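Local coordinates for protein branched-chain-amino-acid aminotransferase (Thermoproteus uzoniensis 768-20, PDB 6THQ) that probably catalyses the pyridoxal 5'-phosphate-dependent transfer of the amino group between leucine, isoleucine or valine and 2-oxoglutarate, at residues Phe98-Tyr103 / Ala130-Lys135; Pro106-Ser111 / Leu122-Ala127. One frame throughout, in Å; residues are numbered along the deposited sequence.

Contact 1 (Phe98-Tyr103 / Ala130-Lys135); sequences FKEDLY and AIPFGK. With PY5 (2-[O-phosphonopyridoxyl]-amino-pentanoic acid), chain E.
Tyr103 and Phe133 meet diagonally across two antiparallel strand ends and show how the ends of two neighbouring strands can hold an active-site ring in position. In Tyr103, CG lies anti to the backbone N (chi1 -176°), which carries the ring away from the strand toward the bound PY5. Phe133 takes a similar first torsion, -156°, and its ring runs out beside that of Tyr103. The two rings are tilted by 42°, an oblique pairing with centroids 5.3 Å apart; the side chains come closest where Tyr103 CB lies 3.6 Å from Phe133 CG. At the far end Tyr103 OH donates to carboxylate atom O of PY5, which lies in the plane of the tyrosine ring at its edge; the modelled distance of 2.5 Å is unusually short and not to be taken literally. Arg105 also bonds the same hydroxyl and so helps to fix it.

Backbone bonds set the register. Tyr103 N to Ile131 O (2.8 Å) and Ile131 N to Tyr103 O (2.9 Å) make a hydrogen-bonded pair, and Phe133 N bonds to Asp101 O (3.1 Å). The carboxylate of Asp101 turns to Trp50 N on strand 42-50.

On the other side of the sheet from Tyr103, the Phe98 ring crosses Pro132 at about a right angle, with CE1 3.7 Å from Pro132 CG. Leu102 offers one branch to each neighbour: CD2 lies over a face of the Phe98 ring, toward its rim, while CD1 meets Ala130 CB. Ile115 of the second subunit packs on Tyr103 and Ile131. The whole is an antiparallel strand pair of a class IV aminotransferase, one of whose tyrosines reaches the carboxylate end of the bound amino acid-cofactor adduct.

Contact 2 (Pro106-Ser111 / Leu122-Ala127); sequences PVAYIS and LQASVA
With chi1 near 58°, Tyr109 holds CG between its backbone N and carbonyl carbon, and the ring is thereby swung across the strand gap onto Ser125. Ser125 answers with OG beside its own backbone N (chi1 -67°), a setting that leaves CB to meet the ring and sends the hydroxyl toward Ser111. The result is a CH-pi contact: Ser125 CB stands 4.2 Å from the centroid of the Tyr109 ring, 24° off its normal and shifted toward the rim. Ring atom CE1 of Tyr109 reaches on to Ala127 CB at 4.2 Å, on the face that Val107 shares. Ser111 OG donates to Ser125 OG at 3.1 Å, and Asp18 binds that same Ser125 hydroxyl, so a largely buried polar atom is gripped from two places.

Beneath these side chains runs a regular ladder. Val107 pairs with Ala127, and Tyr109 with Ser125, through two backbone bonds each; the shortest, Ser125 N to Tyr109 O, measures 2.7 Å. On the opposite face Ala108 CB packs against Val126 CG2. Past the ladder Ile110 crosses Leu122 at about a right angle, its CD1 3.6 Å from Leu122 CD1.

Strand 42-50 flanks Pro106 and Ala108, whereas Val31 of the second subunit covers Tyr109 and Ala127. The arrangement is that of a beta-hairpin with a long connecting loop, in which two central strands of an antiparallel sheet turn one face to the dimer interface.

Overall arrangement
Both contacts join the same two strands, 102-110 and 124-132, with centres 23 Å apart: contact 2 closes the loop end of the hairpin and is nested within contact 1, which lies at its open end. Contact 2 is the more buried, with a continuous backbone ladder, small aliphatic groups and a serine pair. Contact 1 is only partly buried; its chains leave the sheet there, aromatic rings do more of the packing, and one of them reaches the active site. Each touches the second subunit. The loop between the segments of contact 2 carries Ile115, whose counterpart in the second subunit packs on contact 1, so the hairpin joins loop and site across the dimer.

Contact 1 (Phe98-Tyr103 / Ala130-Lys135)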
ATOM      1  N   PHE A  98      25.543 -15.486 -11.937  1.00 66.96           N
ATOM      2  CA  PHE A  98      25.094 -14.704 -13.115  1.00 53.42           C
ATOM      3  C   PHE A  98      26.246 -14.008 -13.850  1.00 47.65           C
ATOM      4  O   PHE A  98      27.163 -13.487 -13.236  1.00 43.10           O
ATOM      5  CB  PHE A  98      24.071 -13.655 -12.656  1.00 57.29           C
ATOM      6  CG  PHE A  98      22.738 -14.244 -12.247  1.00 54.90           C
ATOM      7  CD1 PHE A  98      21.955 -14.994 -13.186  1.00 41.81           C
ATOM      8  CD2 PHE A  98      22.249 -14.044 -10.952  1.00 44.34           C
ATOM      9  CE1 PHE A  98      20.759 -15.545 -12.797  1.00 45.08           C
ATOM     10  CE2 PHE A  98      21.017 -14.570 -10.591  1.00 44.40           C
ATOM     11  CZ  PHE A  98      20.276 -15.321 -11.507  1.00 46.28           C
ATOM     12  N   LYS A  99      26.174 -14.002 -15.167  1.00 56.57           N
ATOM     13  CA  LYS A  99      27.129 -13.301 -16.031  1.00 52.07           C
ATOM     14  C   LYS A  99      26.279 -12.671 -17.143  1.00 55.17           C
ATOM     15  O   LYS A  99      26.469 -12.909 -18.327  1.00 56.38           O
ATOM     16  CB  LYS A  99      28.168 -14.290 -16.593  1.00 62.69           C
ATOM     17  CG  LYS A  99      29.290 -14.663 -15.625  1.00 65.70           C
ATOM     18  CD  LYS A  99      30.139 -15.807 -16.211  1.00 80.86           C
ATOM     19  CE  LYS A  99      31.323 -16.171 -15.325  1.00 75.15           C
ATOM     20  NZ  LYS A  99      31.578 -14.928 -14.545  1.00 65.79           N
ATOM     21  N   GLU A 100      25.294 -11.876 -16.731  1.00 52.59           N
ATOM     22  CA  GLU A 100      24.317 -11.247 -17.621  1.00 53.00           C
ATOM     23  C   GLU A 100      23.586 -10.115 -16.851  1.00 44.58           C
ATOM     24  O   GLU A 100      23.699  -9.987 -15.624  1.00 46.95           O
ATOM     25  CB  GLU A 100      23.302 -12.298 -18.104  1.00 48.23           C
ATOM     26  CG  GLU A 100      22.486 -12.848 -16.932  1.00 56.49           C
ATOM     27  CD  GLU A 100      21.618 -14.040 -17.269  1.00 61.02           C
ATOM     28  OE1 GLU A 100      20.704 -13.927 -18.118  1.00 63.15           O
ATOM     29  OE2 GLU A 100      21.842 -15.096 -16.625  1.00 66.69           O
ATOM     30  N   ASP A 101      22.855  -9.305 -17.608  1.00 47.45           N
ATOM     31  CA  ASP A 101      22.060  -8.179 -17.096  1.00 51.90           C
ATOM     32  C   ASP A 101      21.016  -8.655 -16.052  1.00 48.83           C
ATOM     33  O   ASP A 101      20.251  -9.589 -16.287  1.00 46.70           O
ATOM     34  CB  ASP A 101      21.368  -7.476 -18.256  1.00 49.29           C
ATOM     35  CG  ASP A 101      22.299  -6.654 -19.099  1.00 47.90           C
ATOM     36  OD1 ASP A 101      23.522  -6.574 -18.783  1.00 45.63           O
ATOM     37  OD2 ASP A 101      21.737  -6.046 -20.067  1.00 45.15           O
ATOM     38  N   LEU A 102      21.052  -8.010 -14.894  1.00 41.37           N
ATOM     39  CA  LEU A 102      20.176  -8.307 -13.770  1.00 45.28           C
ATOM     40  C   LEU A 102      19.336  -7.081 -13.359  1.00 43.25           C
ATOM     41  O   LEU A 102      19.826  -5.946 -13.439  1.00 45.22           O
ATOM     42  CB  LEU A 102      20.988  -8.763 -12.539  1.00 42.79           C
ATOM     43  CG  LEU A 102      21.946  -9.948 -12.706  1.00 45.45           C
ATOM     44  CD1 LEU A 102      22.628 -10.270 -11.370  1.00 41.88           C
ATOM     45  CD2 LEU A 102      21.174 -11.139 -13.282  1.00 42.13           C
ATOM     46  N   TYR A 103      18.094  -7.341 -12.904  1.00 41.01           N
ATOM     47  CA  TYR A 103      17.372  -6.463 -12.027  1.00 37.80           C
ATOM     48  C   TYR A 103      17.366  -7.021 -10.628  1.00 39.97           C
ATOM     49  O   TYR A 103      17.043  -8.156 -10.429  1.00 44.86           O
ATOM     50  CB  TYR A 103      15.971  -6.212 -12.565  1.00 42.71           C
ATOM     51  CG  TYR A 103      15.152  -5.220 -11.761  1.00 43.03           C
ATOM     52  CD1 TYR A 103      14.455  -5.626 -10.606  1.00 47.29           C
ATOM     53  CD2 TYR A 103      15.089  -3.870 -12.126  1.00 41.67           C
ATOM     54  CE1 TYR A 103      13.696  -4.692  -9.852  1.00 50.11           C
ATOM     55  CE2 TYR A 103      14.321  -2.937 -11.405  1.00 46.30           C
ATOM     56  CZ  TYR A 103      13.629  -3.349 -10.265  1.00 47.65           C
ATOM     57  OH  TYR A 103      12.883  -2.449  -9.556  1.00 49.71           O
ATOM     58  N   ALA A 130      17.837 -11.564  -7.284  1.00 49.83           N
ATOM     59  CA  ALA A 130      18.430 -11.024  -8.504  1.00 46.37           C
ATOM     60  C   ALA A 130      17.867 -11.732  -9.658  1.00 43.74           C
ATOM     61  O   ALA A 130      17.822 -12.929  -9.685  1.00 57.27           O
ATOM     62  CB  ALA A 130      19.932 -11.185  -8.492  1.00 39.02           C
ATOM     63  N   ILE A 131      17.470 -11.015 -10.668  1.00 47.21           N
ATOM     64  CA  ILE A 131      16.763 -11.690 -11.684  1.00 50.42           C
ATOM     65  C   ILE A 131      17.228 -11.218 -13.064  1.00 50.30           C
ATOM     66  O   ILE A 131      17.424 -10.044 -13.293  1.00 50.97           O
ATOM     67  CB  ILE A 131      15.239 -11.648 -11.385  1.00 54.00           C
ATOM     68  CG1 ILE A 131      14.406 -11.067 -12.497  1.00 49.97           C
ATOM     69  CG2 ILE A 131      14.940 -11.023 -10.008  1.00 56.86           C
ATOM     70  CD1 ILE A 131      12.923 -11.093 -12.109  1.00 62.71           C
ATOM     71  N   PRO A 132      17.429 -12.163 -13.983  1.00 47.04           N
ATOM     72  CA  PRO A 132      17.737 -11.808 -15.358  1.00 49.68           C
ATOM     73  C   PRO A 132      16.725 -10.837 -15.908  1.00 49.23           C
ATOM     74  O   PRO A 132      15.526 -11.047 -15.738  1.00 48.36           O
ATOM     75  CB  PRO A 132      17.646 -13.154 -16.087  1.00 47.05           C
ATOM     76  CG  PRO A 132      18.198 -14.060 -15.074  1.00 45.69           C
ATOM     77  CD  PRO A 132      17.598 -13.610 -13.759  1.00 48.53           C
ATOM     78  N   PHE A 133      17.200  -9.799 -16.582  1.00 47.36           N
ATOM     79  CA  PHE A 133      16.287  -8.753 -17.006  1.00 50.90           C
ATOM     80  C   PHE A 133      16.843  -8.046 -18.215  1.00 47.33           C
ATOM     81  O   PHE A 133      17.973  -7.581 -18.181  1.00 49.13           O
ATOM     82  CB  PHE A 133      16.118  -7.760 -15.817  1.00 52.52           C
ATOM     83  CG  PHE A 133      14.842  -6.990 -15.845  1.00 56.00           C
ATOM     84  CD1 PHE A 133      13.653  -7.559 -15.363  1.00 58.77           C
ATOM     85  CD2 PHE A 133      14.808  -5.708 -16.359  1.00 48.24           C
ATOM     86  CE1 PHE A 133      12.455  -6.848 -15.395  1.00 56.93           C
ATOM     87  CE2 PHE A 133      13.622  -4.998 -16.392  1.00 46.63           C
ATOM     88  CZ  PHE A 133      12.445  -5.550 -15.912  1.00 50.42           C
ATOM     89  N   GLY A 134      16.070  -7.932 -19.282  1.00 45.62           N
ATOM     90  CA  GLY A 134      16.517  -7.155 -20.454  1.00 48.92           C
ATOM     91  C   GLY A 134      15.849  -5.763 -20.426  1.00 62.13           C
ATOM     92  O   GLY A 134      15.866  -5.100 -19.380  1.00 58.51           O
ATOM     93  N   LYS A 135      15.243  -5.331 -21.540  1.00 55.93           N
ATOM     94  CA  LYS A 135      14.575  -4.026 -21.645  1.00 55.49           C
ATOM     95  C   LYS A 135      13.140  -4.016 -21.057  1.00 59.62           C
ATOM     96  O   LYS A 135      12.397  -4.964 -21.250  1.00 61.32           O
ATOM     97  CB  LYS A 135      14.534  -3.545 -23.122  1.00 56.11           C
ATOM     98  CG  LYS A 135      15.871  -3.603 -23.871  1.00 63.12           C
ATOM     99  CD  LYS A 135      16.754  -2.375 -23.605  1.00 60.46           C
ATOM    100  CE  LYS A 135      18.278  -2.605 -23.733  1.00 60.49           C
ATOM    101  NZ  LYS A 135      18.947  -2.733 -22.381  1.00 67.68           N
TER
HETATM  102  N1  PY5 E 302       9.140   6.889 -10.195  0.50 31.76           N
HETATM  103  C2  PY5 E 302       8.545   5.711  -9.870  0.50 34.14           C
HETATM  104  C2A PY5 E 302       7.077   5.701  -9.533  0.50 28.74           C
HETATM  105  C3  PY5 E 302       9.344   4.439  -9.954  0.50 34.76           C
HETATM  106  O3  PY5 E 302       8.794   3.208  -9.692  0.50 33.53           O
HETATM  107  C4  PY5 E 302      10.792   4.555 -10.347  0.50 35.57           C
HETATM  108  C4A PY5 E 302      11.696   3.330 -10.467  0.50 34.35           C
HETATM  109  C5  PY5 E 302      11.305   5.919 -10.632  0.50 33.38           C
HETATM  110  C6  PY5 E 302      10.439   7.003 -10.525  0.50 31.20           C
HETATM  111  C5A PY5 E 302      12.770   6.095 -11.025  0.50 33.03           C
HETATM  112  O4P PY5 E 302      13.594   5.608  -9.955  0.50 30.77           O
HETATM  113  P   PY5 E 302      15.126   5.141 -10.131  0.50 33.34           P
HETATM  114  O1P PY5 E 302      15.025   3.706 -10.581  0.50 33.94           O
HETATM  115  O2P PY5 E 302      15.652   5.980 -11.258  0.50 30.49           O
HETATM  116  O3P PY5 E 302      15.722   5.386  -8.752  0.50 32.35           O
HETATM  117  N   PY5 E 302      11.109   2.364  -9.574  0.50 44.61           N
HETATM  118  CA  PY5 E 302      10.883   1.034 -10.084  0.50 43.48           C
HETATM  119  C   PY5 E 302      12.244   0.675 -10.659  0.50 35.36           C
HETATM  120  O   PY5 E 302      12.808   0.033  -9.777  0.50 32.41           O
HETATM  121  CB  PY5 E 302       9.555   0.861 -10.878  0.50 43.08           C
HETATM  122  CG  PY5 E 302       8.685  -0.243 -10.260  0.50 42.03           C
HETATM  123  CD  PY5 E 302       9.048  -1.554 -10.960  0.50 42.89           C
HETATM  124  OXT PY5 E 302      12.783   1.004 -11.768  0.50 28.27           O

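Contact 2 (Pro106-Ser111 / Leu122-Ala127)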
ATOM      1  N   PRO A 106      15.778  -5.633  -3.613  1.00 35.07           N
ATOM      2  CA  PRO A 106      15.715  -5.723  -2.138  1.00 33.06           C
ATOM      3  C   PRO A 106      14.296  -5.330  -1.656  1.00 42.31           C
ATOM      4  O   PRO A 106      13.714  -4.418  -2.212  1.00 37.08           O
ATOM      5  CB  PRO A 106      16.694  -4.672  -1.665  1.00 29.05           C
ATOM      6  CG  PRO A 106      17.431  -4.218  -2.902  1.00 30.89           C
ATOM      7  CD  PRO A 106      16.512  -4.461  -4.068  1.00 32.56           C
ATOM      8  N   VAL A 107      13.751  -6.017  -0.654  1.00 40.60           N
ATOM      9  CA  VAL A 107      12.502  -5.646  -0.066  1.00 35.85           C
ATOM     10  C   VAL A 107      12.609  -5.817   1.433  1.00 36.38           C
ATOM     11  O   VAL A 107      13.074  -6.836   1.885  1.00 48.50           O
ATOM     12  CB  VAL A 107      11.340  -6.443  -0.685  1.00 37.92           C
ATOM     13  CG1 VAL A 107      11.619  -7.929  -0.723  1.00 35.47           C
ATOM     14  CG2 VAL A 107      10.003  -6.139   0.046  1.00 38.84           C
ATOM     15  N   ALA A 108      12.214  -4.802   2.201  1.00 32.25           N
ATOM     16  CA  ALA A 108      12.281  -4.808   3.650  1.00 32.80           C
ATOM     17  C   ALA A 108      10.829  -4.817   4.189  1.00 38.87           C
ATOM     18  O   ALA A 108      10.021  -3.953   3.827  1.00 43.75           O
ATOM     19  CB  ALA A 108      13.000  -3.572   4.144  1.00 26.60           C
ATOM     20  N   TYR A 109      10.519  -5.770   5.056  1.00 40.47           N
ATOM     21  CA  TYR A 109       9.168  -6.047   5.504  1.00 38.81           C
ATOM     22  C   TYR A 109       9.186  -6.664   6.868  1.00 43.81           C
ATOM     23  O   TYR A 109      10.246  -7.040   7.390  1.00 38.11           O
ATOM     24  CB  TYR A 109       8.478  -6.997   4.536  1.00 43.78           C
ATOM     25  CG  TYR A 109       9.233  -8.248   4.403  1.00 49.71           C
ATOM     26  CD1 TYR A 109      10.333  -8.325   3.523  1.00 56.49           C
ATOM     27  CD2 TYR A 109       8.939  -9.325   5.201  1.00 47.32           C
ATOM     28  CE1 TYR A 109      11.059  -9.496   3.414  1.00 58.96           C
ATOM     29  CE2 TYR A 109       9.664 -10.488   5.127  1.00 49.27           C
ATOM     30  CZ  TYR A 109      10.726 -10.561   4.246  1.00 56.98           C
ATOM     31  OH  TYR A 109      11.444 -11.702   4.173  1.00 52.82           O
ATOM     32  N   ILE A 110       8.005  -6.724   7.483  1.00 48.23           N
ATOM     33  CA  ILE A 110       7.864  -7.327   8.784  1.00 42.16           C
ATOM     34  C   ILE A 110       7.501  -8.814   8.652  1.00 47.52           C
ATOM     35  O   ILE A 110       6.524  -9.157   7.989  1.00 50.22           O
ATOM     36  CB  ILE A 110       6.874  -6.530   9.602  1.00 39.05           C
ATOM     37  CG1 ILE A 110       7.688  -5.293  10.039  1.00 44.34           C
ATOM     38  CG2 ILE A 110       6.483  -7.353  10.827  1.00 33.11           C
ATOM     39  CD1 ILE A 110       6.816  -4.208  10.566  1.00 57.47           C
ATOM     40  N   SER A 111       8.290  -9.694   9.262  1.00 43.94           N
ATOM     41  CA  SER A 111       8.041 -11.144   9.052  1.00 50.67           C
ATOM     42  C   SER A 111       7.191 -11.778  10.122  1.00 45.03           C
ATOM     43  O   SER A 111       6.707 -12.864   9.882  1.00 47.12           O
ATOM     44  CB  SER A 111       9.329 -11.964   8.844  1.00 47.89           C
ATOM     45  OG  SER A 111      10.157 -11.654   9.913  1.00 49.93           O
ATOM     46  N   LEU A 122       8.872  -2.940  15.844  1.00 56.63           N
ATOM     47  CA  LEU A 122       9.123  -4.110  15.012  1.00 52.17           C
ATOM     48  C   LEU A 122      10.441  -4.002  14.278  1.00 54.64           C
ATOM     49  O   LEU A 122      11.012  -2.948  14.090  1.00 59.22           O
ATOM     50  CB  LEU A 122       7.979  -4.425  14.060  1.00 45.44           C
ATOM     51  CG  LEU A 122       6.657  -4.676  14.791  1.00 54.41           C
ATOM     52  CD1 LEU A 122       5.554  -5.124  13.839  1.00 58.79           C
ATOM     53  CD2 LEU A 122       6.833  -5.706  15.905  1.00 53.79           C
ATOM     54  N   GLN A 123      10.929  -5.141  13.871  1.00 52.31           N
ATOM     55  CA  GLN A 123      12.219  -5.205  13.250  1.00 54.75           C
ATOM     56  C   GLN A 123      12.024  -5.722  11.847  1.00 48.04           C
ATOM     57  O   GLN A 123      11.499  -6.818  11.697  1.00 39.82           O
ATOM     58  CB  GLN A 123      12.989  -6.258  13.994  1.00 61.97           C
ATOM     59  CG  GLN A 123      13.662  -5.817  15.265  1.00 63.25           C
ATOM     60  CD  GLN A 123      15.017  -5.241  14.956  1.00 74.48           C
ATOM     61  OE1 GLN A 123      16.035  -5.973  14.779  1.00 67.21           O
ATOM     62  NE2 GLN A 123      15.049  -3.908  14.878  1.00 71.77           N
ATOM     63  N   ALA A 124      12.475  -4.991  10.818  1.00 40.54           N
ATOM     64  CA  ALA A 124      12.255  -5.479   9.473  1.00 49.34           C
ATOM     65  C   ALA A 124      13.210  -6.645   9.161  1.00 46.81           C
ATOM     66  O   ALA A 124      14.263  -6.730   9.686  1.00 51.73           O
ATOM     67  CB  ALA A 124      12.409  -4.353   8.443  1.00 44.77           C
ATOM     68  N   SER A 125      12.783  -7.547   8.301  1.00 45.33           N
ATOM     69  CA  SER A 125      13.651  -8.426   7.614  1.00 40.13           C
ATOM     70  C   SER A 125      13.933  -7.841   6.250  1.00 45.02           C
ATOM     71  O   SER A 125      13.123  -7.043   5.737  1.00 44.89           O
ATOM     72  CB  SER A 125      12.890  -9.716   7.356  1.00 40.05           C
ATOM     73  OG  SER A 125      12.645 -10.345   8.592  1.00 44.01           O
ATOM     74  N   VAL A 126      15.028  -8.274   5.613  1.00 41.35           N
ATOM     75  CA  VAL A 126      15.275  -7.872   4.246  1.00 38.74           C
ATOM     76  C   VAL A 126      15.486  -9.081   3.376  1.00 43.53           C
ATOM     77  O   VAL A 126      16.205  -9.994   3.753  1.00 51.42           O
ATOM     78  CB  VAL A 126      16.545  -7.024   4.187  1.00 40.62           C
ATOM     79  CG1 VAL A 126      16.855  -6.683   2.734  1.00 41.97           C
ATOM     80  CG2 VAL A 126      16.417  -5.790   5.094  1.00 40.81           C
ATOM     81  N   ALA A 127      14.913  -9.093   2.191  1.00 39.20           N
ATOM     82  CA  ALA A 127      15.211 -10.151   1.226  1.00 44.27           C
ATOM     83  C   ALA A 127      15.797  -9.475   0.013  1.00 43.84           C
ATOM     84  O   ALA A 127      15.494  -8.331  -0.252  1.00 51.67           O
ATOM     85  CB  ALA A 127      13.997 -11.016   0.840  1.00 35.26           C
TER